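Local coordinates for fucolectin-related protein (Streptococcus pneumoniae, PDB 2WMF) that probably hydrolyses glycosidic bonds in host blood-group carbohydrate antigens, as the catalytic module of a family 98 glycoside hydrolase, at residues G61-E64 against V70-Y73; P161-Y166 against F177-H182; M279-T284 against P364-G369. All blocks are in the same frame, centred on the assembly; numbering follows the deposited sequence.

Contact 1: residues G61-E64 against V70-Y73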
loop_
_atom_site.group_PDB
_atom_site.type_symbol
_atom_site.label_atom_id
_atom_site.label_comp_id
_atom_site.label_asym_id
_atom_site.label_seq_id
_atom_site.Cartn_x
_atom_site.Cartn_y
_atom_site.Cartn_z
ATOM N N GLY A 61 -10.282 -21.513 -3.042
ATOM C CA GLY A 61 -10.834 -20.381 -3.781
ATOM C C GLY A 61 -9.949 -19.140 -3.746
ATOM O O GLY A 61 -9.870 -18.402 -4.740
ATOM N N ALA A 62 -9.310 -18.922 -2.613
ATOM C CA ALA A 62 -8.389 -17.787 -2.457
ATOM C C ALA A 62 -7.243 -17.913 -3.459
ATOM O O ALA A 62 -6.849 -16.940 -4.102
ATOM C CB ALA A 62 -7.839 -17.719 -1.040
ATOM N N TRP A 63 -6.642 -19.110 -3.553
ATOM C CA TRP A 63 -5.508 -19.277 -4.471
ATOM C C TRP A 63 -5.998 -19.264 -5.926
ATOM O O TRP A 63 -5.340 -18.704 -6.813
ATOM C CB TRP A 63 -4.727 -20.531 -4.113
ATOM C CG TRP A 63 -3.364 -20.607 -4.703
ATOM C CD1 TRP A 63 -2.882 -21.628 -5.455
ATOM C CD2 TRP A 63 -2.279 -19.696 -4.515
ATOM N NE1 TRP A 63 -1.561 -21.394 -5.780
ATOM C CE2 TRP A 63 -1.173 -20.208 -5.219
ATOM C CE3 TRP A 63 -2.138 -18.484 -3.835
ATOM C CZ2 TRP A 63 0.063 -19.547 -5.268
ATOM C CZ3 TRP A 63 -0.928 -17.813 -3.896
ATOM C CH2 TRP A 63 0.161 -18.343 -4.606
ATOM N N GLU A 64 -7.191 -19.804 -6.176
ATOM C CA GLU A 64 -7.810 -19.671 -7.515
ATOM C C GLU A 64 -7.998 -18.219 -7.949
ATOM O O GLU A 64 -7.918 -17.914 -9.139
ATOM C CB GLU A 64 -9.127 -20.445 -7.605
ATOM C CG GLU A 64 -8.866 -21.955 -7.604
ATOM C CD GLU A 64 -10.109 -22.810 -7.533
ATOM O OE1 GLU A 64 -11.216 -22.247 -7.310
ATOM O OE2 GLU A 64 -9.974 -24.064 -7.682
ATOM N N VAL A 70 0.622 -13.661 -11.375
ATOM C CA VAL A 70 0.793 -13.043 -10.071
ATOM C C VAL A 70 1.211 -14.068 -9.005
ATOM O O VAL A 70 1.914 -13.717 -8.062
ATOM C CB VAL A 70 -0.465 -12.258 -9.679
ATOM C CG1 VAL A 70 -0.422 -11.738 -8.231
ATOM C CG2 VAL A 70 -0.678 -11.106 -10.662
ATOM N N LYS A 71 0.762 -15.317 -9.153
ATOM C CA LYS A 71 1.075 -16.369 -8.197
ATOM C C LYS A 71 2.549 -16.492 -7.741
ATOM O O LYS A 71 2.802 -16.741 -6.577
ATOM C CB LYS A 71 0.527 -17.725 -8.682
ATOM C CG LYS A 71 -0.983 -17.960 -8.497
ATOM C CD LYS A 71 -1.348 -19.408 -8.846
ATOM C CE LYS A 71 -2.739 -19.820 -8.389
ATOM N NZ LYS A 71 -3.831 -19.252 -9.225
ATOM N N PRO A 72 3.528 -16.352 -8.657
ATOM C CA PRO A 72 4.910 -16.424 -8.185
ATOM C C PRO A 72 5.329 -15.349 -7.182
ATOM O O PRO A 72 6.394 -15.467 -6.581
ATOM C CB PRO A 72 5.751 -16.295 -9.486
ATOM C CG PRO A 72 4.793 -16.641 -10.619
ATOM C CD PRO A 72 3.433 -16.217 -10.126
ATOM N N TYR A 73 4.480 -14.309 -7.047
ATOM C CA TYR A 73 4.725 -13.124 -6.240
ATOM C C TYR A 73 3.635 -12.927 -5.184
ATOM O O TYR A 73 3.413 -11.816 -4.743
ATOM C CB TYR A 73 4.788 -11.903 -7.169
ATOM C CG TYR A 73 5.782 -12.072 -8.287
ATOM C CD1 TYR A 73 7.139 -11.973 -8.048
ATOM C CD2 TYR A 73 5.346 -12.370 -9.561
ATOM C CE1 TYR A 73 8.054 -12.151 -9.070
ATOM C CE2 TYR A 73 6.257 -12.583 -10.597
ATOM C CZ TYR A 73 7.600 -12.447 -10.342
ATOM O OH TYR A 73 8.542 -12.644 -11.388
#

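Contact 2: residues P161-Y166 against F177-H182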
loop_
_atom_site.group_PDB
_atom_site.type_symbol
_atom_site.label_atom_id
_atom_site.label_comp_id
_atom_site.label_asym_id
_atom_site.label_seq_id
_atom_site.Cartn_x
_atom_site.Cartn_y
_atom_site.Cartn_z
ATOM N N PRO A 161 10.170 -7.361 22.290
ATOM C CA PRO A 161 10.967 -8.585 22.572
ATOM C C PRO A 161 10.367 -9.893 22.035
ATOM O O PRO A 161 11.098 -10.794 21.515
ATOM C CB PRO A 161 11.080 -8.584 24.112
ATOM C CG PRO A 161 10.687 -7.292 24.535
ATOM C CD PRO A 161 9.820 -6.651 23.530
ATOM N N HIS A 162 9.051 -10.020 22.100
ATOM C CA HIS A 162 8.418 -11.241 21.597
ATOM C C HIS A 162 8.615 -11.303 20.074
ATOM O O HIS A 162 8.820 -12.361 19.517
ATOM C CB HIS A 162 6.949 -11.338 21.952
ATOM C CG HIS A 162 6.692 -11.621 23.395
ATOM N ND1 HIS A 162 5.421 -11.781 23.909
ATOM C CD2 HIS A 162 7.548 -11.771 24.427
ATOM C CE1 HIS A 162 5.511 -12.007 25.218
ATOM N NE2 HIS A 162 6.793 -12.024 25.552
ATOM N N SER A 163 8.459 -10.166 19.410
ATOM C CA SER A 163 8.658 -10.084 17.961
ATOM C C SER A 163 10.085 -10.479 17.580
ATOM O O SER A 163 10.308 -11.228 16.607
ATOM C CB SER A 163 8.284 -8.666 17.436
ATOM O OG SER A 163 6.886 -8.401 17.568
ATOM N N ALA A 164 11.041 -10.019 18.375
ATOM C CA ALA A 164 12.467 -10.345 18.178
ATOM C C ALA A 164 12.694 -11.863 18.248
ATOM O O ALA A 164 13.441 -12.426 17.436
ATOM C CB ALA A 164 13.335 -9.592 19.210
ATOM N N LYS A 165 12.026 -12.523 19.189
ATOM C CA LYS A 165 12.209 -13.978 19.324
ATOM C C LYS A 165 11.612 -14.688 18.118
ATOM O O LYS A 165 12.216 -15.622 17.570
ATOM C CB LYS A 165 11.579 -14.500 20.603
ATOM C CG LYS A 165 11.820 -15.984 20.811
ATOM C CD LYS A 165 13.288 -16.348 21.191
ATOM C CE LYS A 165 13.630 -17.731 20.714
ATOM N NZ LYS A 165 13.789 -17.637 19.221
ATOM N N TYR A 166 10.431 -14.272 17.686
ATOM C CA TYR A 166 9.849 -14.909 16.502
ATOM C C TYR A 166 10.679 -14.643 15.240
ATOM O O TYR A 166 10.853 -15.554 14.395
ATOM C CB TYR A 166 8.423 -14.449 16.264
ATOM C CG TYR A 166 7.385 -14.906 17.287
ATOM C CD1 TYR A 166 7.205 -16.273 17.610
ATOM C CD2 TYR A 166 6.566 -13.974 17.888
ATOM C CE1 TYR A 166 6.226 -16.655 18.525
ATOM C CE2 TYR A 166 5.592 -14.336 18.754
ATOM C CZ TYR A 166 5.418 -15.669 19.101
ATOM O OH TYR A 166 4.416 -15.981 19.998
ATOM N N PHE A 177 9.285 -12.447 8.989
ATOM C CA PHE A 177 8.454 -11.868 10.030
ATOM C C PHE A 177 7.992 -10.526 9.487
ATOM O O PHE A 177 8.812 -9.653 9.157
ATOM C CB PHE A 177 9.248 -11.673 11.325
ATOM C CG PHE A 177 8.411 -11.187 12.518
ATOM C CD1 PHE A 177 7.760 -12.093 13.319
ATOM C CD2 PHE A 177 8.226 -9.818 12.754
ATOM C CE1 PHE A 177 6.978 -11.694 14.395
ATOM C CE2 PHE A 177 7.469 -9.393 13.820
ATOM C CZ PHE A 177 6.824 -10.317 14.632
ATOM N N ILE A 178 6.673 -10.371 9.402
ATOM C CA ILE A 178 6.052 -9.161 8.790
ATOM C C ILE A 178 5.254 -8.435 9.871
ATOM O O ILE A 178 4.287 -8.987 10.411
ATOM C CB ILE A 178 5.166 -9.502 7.581
ATOM C CG1 ILE A 178 5.977 -10.296 6.543
ATOM C CG2 ILE A 178 4.551 -8.198 6.949
ATOM C CD1 ILE A 178 5.222 -10.612 5.277
ATOM N N TRP A 179 5.668 -7.194 10.152
ATOM C CA TRP A 179 5.054 -6.384 11.222
ATOM C C TRP A 179 4.315 -5.164 10.636
ATOM O O TRP A 179 4.960 -4.260 10.137
ATOM C CB TRP A 179 6.124 -5.910 12.235
ATOM C CG TRP A 179 5.575 -5.341 13.519
ATOM C CD1 TRP A 179 4.313 -4.839 13.741
ATOM C CD2 TRP A 179 6.281 -5.199 14.753
ATOM N NE1 TRP A 179 4.203 -4.391 15.025
ATOM C CE2 TRP A 179 5.398 -4.586 15.670
ATOM C CE3 TRP A 179 7.587 -5.519 15.173
ATOM C CZ2 TRP A 179 5.771 -4.325 16.995
ATOM C CZ3 TRP A 179 7.964 -5.257 16.458
ATOM C CH2 TRP A 179 7.059 -4.653 17.365
ATOM N N HIS A 180 2.980 -5.170 10.680
ATOM C CA HIS A 180 2.162 -4.036 10.223
ATOM C C HIS A 180 1.761 -3.206 11.437
ATOM O O HIS A 180 1.121 -3.701 12.390
ATOM C CB HIS A 180 0.864 -4.517 9.547
ATOM C CG HIS A 180 1.044 -5.145 8.197
ATOM N ND1 HIS A 180 1.307 -4.416 7.053
ATOM C CD2 HIS A 180 0.909 -6.434 7.801
ATOM C CE1 HIS A 180 1.357 -5.237 6.013
ATOM N NE2 HIS A 180 1.107 -6.465 6.431
ATOM N N ASP A 181 2.101 -1.917 11.411
ATOM C CA ASP A 181 1.742 -1.012 12.521
ATOM C C ASP A 181 1.935 0.428 12.073
ATOM O O ASP A 181 2.295 0.683 10.915
ATOM C CB ASP A 181 2.521 -1.368 13.815
ATOM C CG ASP A 181 1.624 -1.798 14.939
ATOM O OD1 ASP A 181 0.509 -1.230 15.038
ATOM O OD2 ASP A 181 2.024 -2.736 15.696
ATOM N N HIS A 182 1.626 1.365 12.953
ATOM C CA HIS A 182 1.437 2.745 12.531
ATOM C C HIS A 182 1.737 3.720 13.659
ATOM O O HIS A 182 1.678 3.347 14.840
ATOM C CB HIS A 182 0.003 2.941 12.034
ATOM C CG HIS A 182 -0.093 3.878 10.893
ATOM N ND1 HIS A 182 -0.639 5.141 10.959
ATOM C CD2 HIS A 182 0.380 3.739 9.635
ATOM C CE1 HIS A 182 -0.547 5.715 9.773
ATOM N NE2 HIS A 182 0.085 4.891 8.959
#

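Contact 3: residues M279-T284 against P364-G369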
loop_
_atom_site.group_PDB
_atom_site.type_symbol
_atom_site.label_atom_id
_atom_site.label_comp_id
_atom_site.label_asym_id
_atom_site.label_seq_id
_atom_site.Cartn_x
_atom_site.Cartn_y
_atom_site.Cartn_z
ATOM N N MET A 279 -0.910 2.126 -2.923
ATOM C CA MET A 279 0.168 1.217 -3.305
ATOM C C MET A 279 1.289 1.991 -4.024
ATOM O O MET A 279 2.472 1.725 -3.803
ATOM C CB MET A 279 -0.321 0.093 -4.233
ATOM C CG MET A 279 -1.439 -0.794 -3.604
ATOM S SD MET A 279 -2.198 -1.889 -4.849
ATOM C CE MET A 279 -0.867 -3.040 -5.215
ATOM N N MET A 280 0.920 2.952 -4.889
ATOM C CA MET A 280 1.934 3.777 -5.547
ATOM C C MET A 280 2.865 4.527 -4.573
ATOM O O MET A 280 4.031 4.637 -4.823
ATOM C CB MET A 280 1.275 4.788 -6.473
ATOM C CG MET A 280 2.258 5.547 -7.348
ATOM S SD MET A 280 1.496 6.830 -8.376
ATOM C CE MET A 280 0.712 5.810 -9.617
ATOM N N ASN A 281 2.343 5.035 -3.448
ATOM C CA ASN A 281 3.155 5.688 -2.435
ATOM C C ASN A 281 4.231 4.757 -1.892
ATOM O O ASN A 281 5.328 5.214 -1.538
ATOM C CB ASN A 281 2.259 6.134 -1.266
ATOM C CG ASN A 281 1.422 7.372 -1.579
ATOM O OD1 ASN A 281 1.477 7.948 -2.678
ATOM N ND2 ASN A 281 0.591 7.752 -0.602
ATOM N N VAL A 282 3.863 3.488 -1.779
ATOM C CA VAL A 282 4.776 2.441 -1.245
ATOM C C VAL A 282 5.811 2.090 -2.334
ATOM O O VAL A 282 7.046 2.202 -2.104
ATOM C CB VAL A 282 3.981 1.225 -0.751
ATOM C CG1 VAL A 282 4.913 0.046 -0.471
ATOM C CG2 VAL A 282 3.139 1.624 0.526
ATOM N N TYR A 283 5.296 1.712 -3.489
ATOM C CA TYR A 283 6.121 1.350 -4.674
ATOM C C TYR A 283 7.212 2.398 -4.958
ATOM O O TYR A 283 8.420 2.080 -5.047
ATOM C CB TYR A 283 5.204 1.141 -5.882
ATOM C CG TYR A 283 5.950 0.987 -7.167
ATOM C CD1 TYR A 283 6.365 -0.264 -7.592
ATOM C CD2 TYR A 283 6.168 2.071 -8.005
ATOM C CE1 TYR A 283 7.047 -0.418 -8.802
ATOM C CE2 TYR A 283 6.845 1.919 -9.231
ATOM C CZ TYR A 283 7.280 0.667 -9.616
ATOM O OH TYR A 283 7.988 0.541 -10.838
ATOM N N THR A 284 6.797 3.658 -5.136
ATOM C CA THR A 284 7.748 4.719 -5.503
ATOM C C THR A 284 8.730 5.059 -4.396
ATOM O O THR A 284 9.726 5.724 -4.650
ATOM C CB THR A 284 7.041 6.009 -5.996
ATOM O OG1 THR A 284 6.211 6.542 -4.954
ATOM C CG2 THR A 284 6.198 5.725 -7.264
ATOM N N PRO A 364 -3.894 9.283 3.221
ATOM C CA PRO A 364 -2.618 8.823 2.660
ATOM C C PRO A 364 -2.104 9.580 1.457
ATOM O O PRO A 364 -0.903 9.464 1.137
ATOM C CB PRO A 364 -2.946 7.364 2.253
ATOM C CG PRO A 364 -4.409 7.388 1.951
ATOM C CD PRO A 364 -4.982 8.337 2.941
ATOM N N LEU A 365 -2.963 10.307 0.731
ATOM C CA LEU A 365 -2.506 10.852 -0.552
ATOM C C LEU A 365 -1.536 12.017 -0.322
ATOM O O LEU A 365 -1.719 12.818 0.573
ATOM C CB LEU A 365 -3.673 11.270 -1.461
ATOM C CG LEU A 365 -4.757 10.226 -1.719
ATOM C CD1 LEU A 365 -5.900 10.791 -2.620
ATOM C CD2 LEU A 365 -4.127 8.927 -2.295
ATOM N N TYR A 366 -0.489 12.063 -1.154
ATOM C CA TYR A 366 0.467 13.177 -1.104
ATOM C C TYR A 366 0.062 14.281 -2.111
ATOM O O TYR A 366 -0.412 13.985 -3.194
ATOM C CB TYR A 366 1.867 12.685 -1.446
ATOM C CG TYR A 366 2.426 11.801 -0.350
ATOM C CD1 TYR A 366 2.392 12.229 0.983
ATOM C CD2 TYR A 366 2.922 10.514 -0.618
ATOM C CE1 TYR A 366 2.908 11.433 2.003
ATOM C CE2 TYR A 366 3.446 9.716 0.408
ATOM C CZ TYR A 366 3.443 10.174 1.719
ATOM O OH TYR A 366 3.971 9.403 2.749
ATOM N N ASN A 367 0.309 15.541 -1.779
ATOM C CA ASN A 367 -0.031 16.608 -2.731
ATOM C C ASN A 367 1.050 16.815 -3.794
ATOM O O ASN A 367 0.783 17.217 -4.905
ATOM C CB ASN A 367 -0.207 17.898 -1.990
ATOM C CG ASN A 367 -1.286 17.810 -0.941
ATOM O OD1 ASN A 367 -2.486 18.085 -1.225
ATOM N ND2 ASN A 367 -0.905 17.424 0.251
ATOM N N ASN A 368 2.286 16.542 -3.385
ATOM C CA ASN A 368 3.497 16.929 -4.130
ATOM C C ASN A 368 4.441 15.726 -4.153
ATOM O O ASN A 368 4.639 15.105 -3.097
ATOM C CB ASN A 368 4.149 18.106 -3.359
ATOM C CG ASN A 368 5.061 18.953 -4.190
ATOM O OD1 ASN A 368 5.499 18.568 -5.273
ATOM N ND2 ASN A 368 5.317 20.183 -3.690
ATOM N N GLY A 369 5.108 15.496 -5.285
ATOM C CA GLY A 369 6.131 14.470 -5.418
ATOM C C GLY A 369 7.561 14.985 -5.439
ATOM O O GLY A 369 8.467 14.203 -5.590
#

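Contact 1: residues G61-E64 against V70-Y73
Lys71 lies along one face of the Trp63 indole and ends on the carbonyl oxygen of the same tryptophan. At the base of the lysine, CB is 3.9 Å from CZ2 of Trp63, so the chain starts beside the six-membered ring. CG follows at 3.7 Å from that CZ2. CD of Lys71 lies over the NE1-CE2 bond of Trp63, 3.7 Å from each atom. CE then comes to rest over the five-membered ring, 3.4 Å from its centroid and 17° off the normal, a CH-pi contact. Because chi4 is bent (75°) after two extended torsions, chi2 and chi3, NZ leaves the indole surface and drops toward the helix backbone, where it donates a hydrogen bond to Trp63 O at 2.9 Å. The ammonium is still 4.6 Å from the centroid of the five-membered ring and almost on its normal, which satisfies the geometry of a cation-pi interaction. Two further partners hold NZ, the carbonyl oxygen of Ile66 and the carboxylate of Glu68, both from the short link between the segments; the positive charge is probably stabilised by all of them together. In Trp63, CG stands anti to the backbone N, and this chi1 of -164° takes the ring toward Lys71 and over Ala74 and Ile76. The arrangement closes the end of helix 59-64 onto the 3-10 turn leading into strand 74-79, a surface connection between successive elements of the (beta/alpha)8 barrel.

Contact 2: residues P161-Y166 against F177-H182
Ser163 sets its CB and OG against two aromatic side chains of strand 177-180, Phe177 and Trp179, and this is where the packing is tight. OG lies 3.5 Å from CZ of Phe177 and is equally near CZ3 of Trp179, where it sits above one indole face, offset toward the rim. The small side chain thus fits where the two rings converge. One helical turn on, the methylene of Tyr166 meets the same phenyl group, its CB 3.6 Å from CE1 of Phe177. Phe177 is sent toward the helix with CG anti to its backbone N (chi1 -175°), which brings the far end of the ring between Ser163 and Tyr166; Ser163 O lies over one of its faces. The segment axes run nearly antiparallel at 152° and approach to 9.6 Å, as expected where a helix packs back on the following strand of a beta-alpha-beta crossover, here 143-149, 159-172 and 176-180 of the barrel.

The loose side of the contact is that of His162 and Lys165, which are partly exposed and reach no atom of the strand. Tyr166 is buried, but its ring leads away from Phe177, its hydroxyl bonding to Val128 and Thr127. Trp179 NE1 donates to Asp181 OD2 at 2.8 Å, the aspartate using its anti lone pair with the acceptor close to the ring plane; this helps to hold the rotation of the indole. Ser163 OG is bonded to the carbonyl of Leu159 one turn earlier. The hydroxyls of Ser163 and Tyr166 and the indole N-H of Trp179 each have a partner other than the facing segment, which implies that helix and strand are held together by van der Waals packing of small groups against aromatic rings.

Contact 3: residues M279-T284 against P364-G369
Asn281, on the last turns of helix 272-283 in the (beta/alpha)8 barrel, lays its amide against the ring of Tyr366, from a loop within the C-terminal family region. The two planes are 33° apart, so the groups are inclined rather than stacked. The amide lies along one side of the ring: Asn281 CG is 3.6 Å from CD2 of Tyr366, Asn281 OD1 is beside that same carbon, and Asn281 ND2 is 3.6 Å from the next ring atom, CE2 of Tyr366. The oxygen approaches the ring obliquely.

Two torsions set this placement. In Asn281, CG stands anti to the carbonyl carbon (chi1 -75°), which points the amide across to the loop. Tyr366 has the same kind of first torsion and brings its ring back toward the helix. Asn281 ND2 also reaches Pro364 O at 2.9 Å, but the N-H...O angle of only 116° makes this a weak hydrogen bond. The firmer polar partner of the amide is the hydroxyl of Tyr434, which bonds to OD1 and also to the backbone N of Tyr366. Tyr434 belongs to strand 430-434, so one hydroxyl ties the helix and the loop to a strand of the C-terminal part. The far end of Tyr366 is fixed as well, its OH bonding to Asp223, and its ring meets Tyr357 edge to face. All four residues that touch across this contact are buried, as suits an interface between the barrel and the C-terminal region. Pro364 O, besides accepting from ND2, lies 4.1 Å above the plane of the Tyr366 ring, over its centre.

Overall arrangement
The three contacts follow one another along the chain and none touches another. Their centres form a nearly equilateral triangle: contact 1 lies 25 Å from contact 2 and 26 Å from contact 3, with contacts 2 and 3 again 25 Å apart; nearest atoms of any two are about 8 to 10 Å away. Contacts 1 and 2 each join a helix to the approach or body of the strand that follows it in the barrel, one at the surface and one buried. Contact 3, only 9 Å from the centre of the chain, instead links the barrel to the C-terminal region. No ligand marks an active site here, so none of the three is assigned to one.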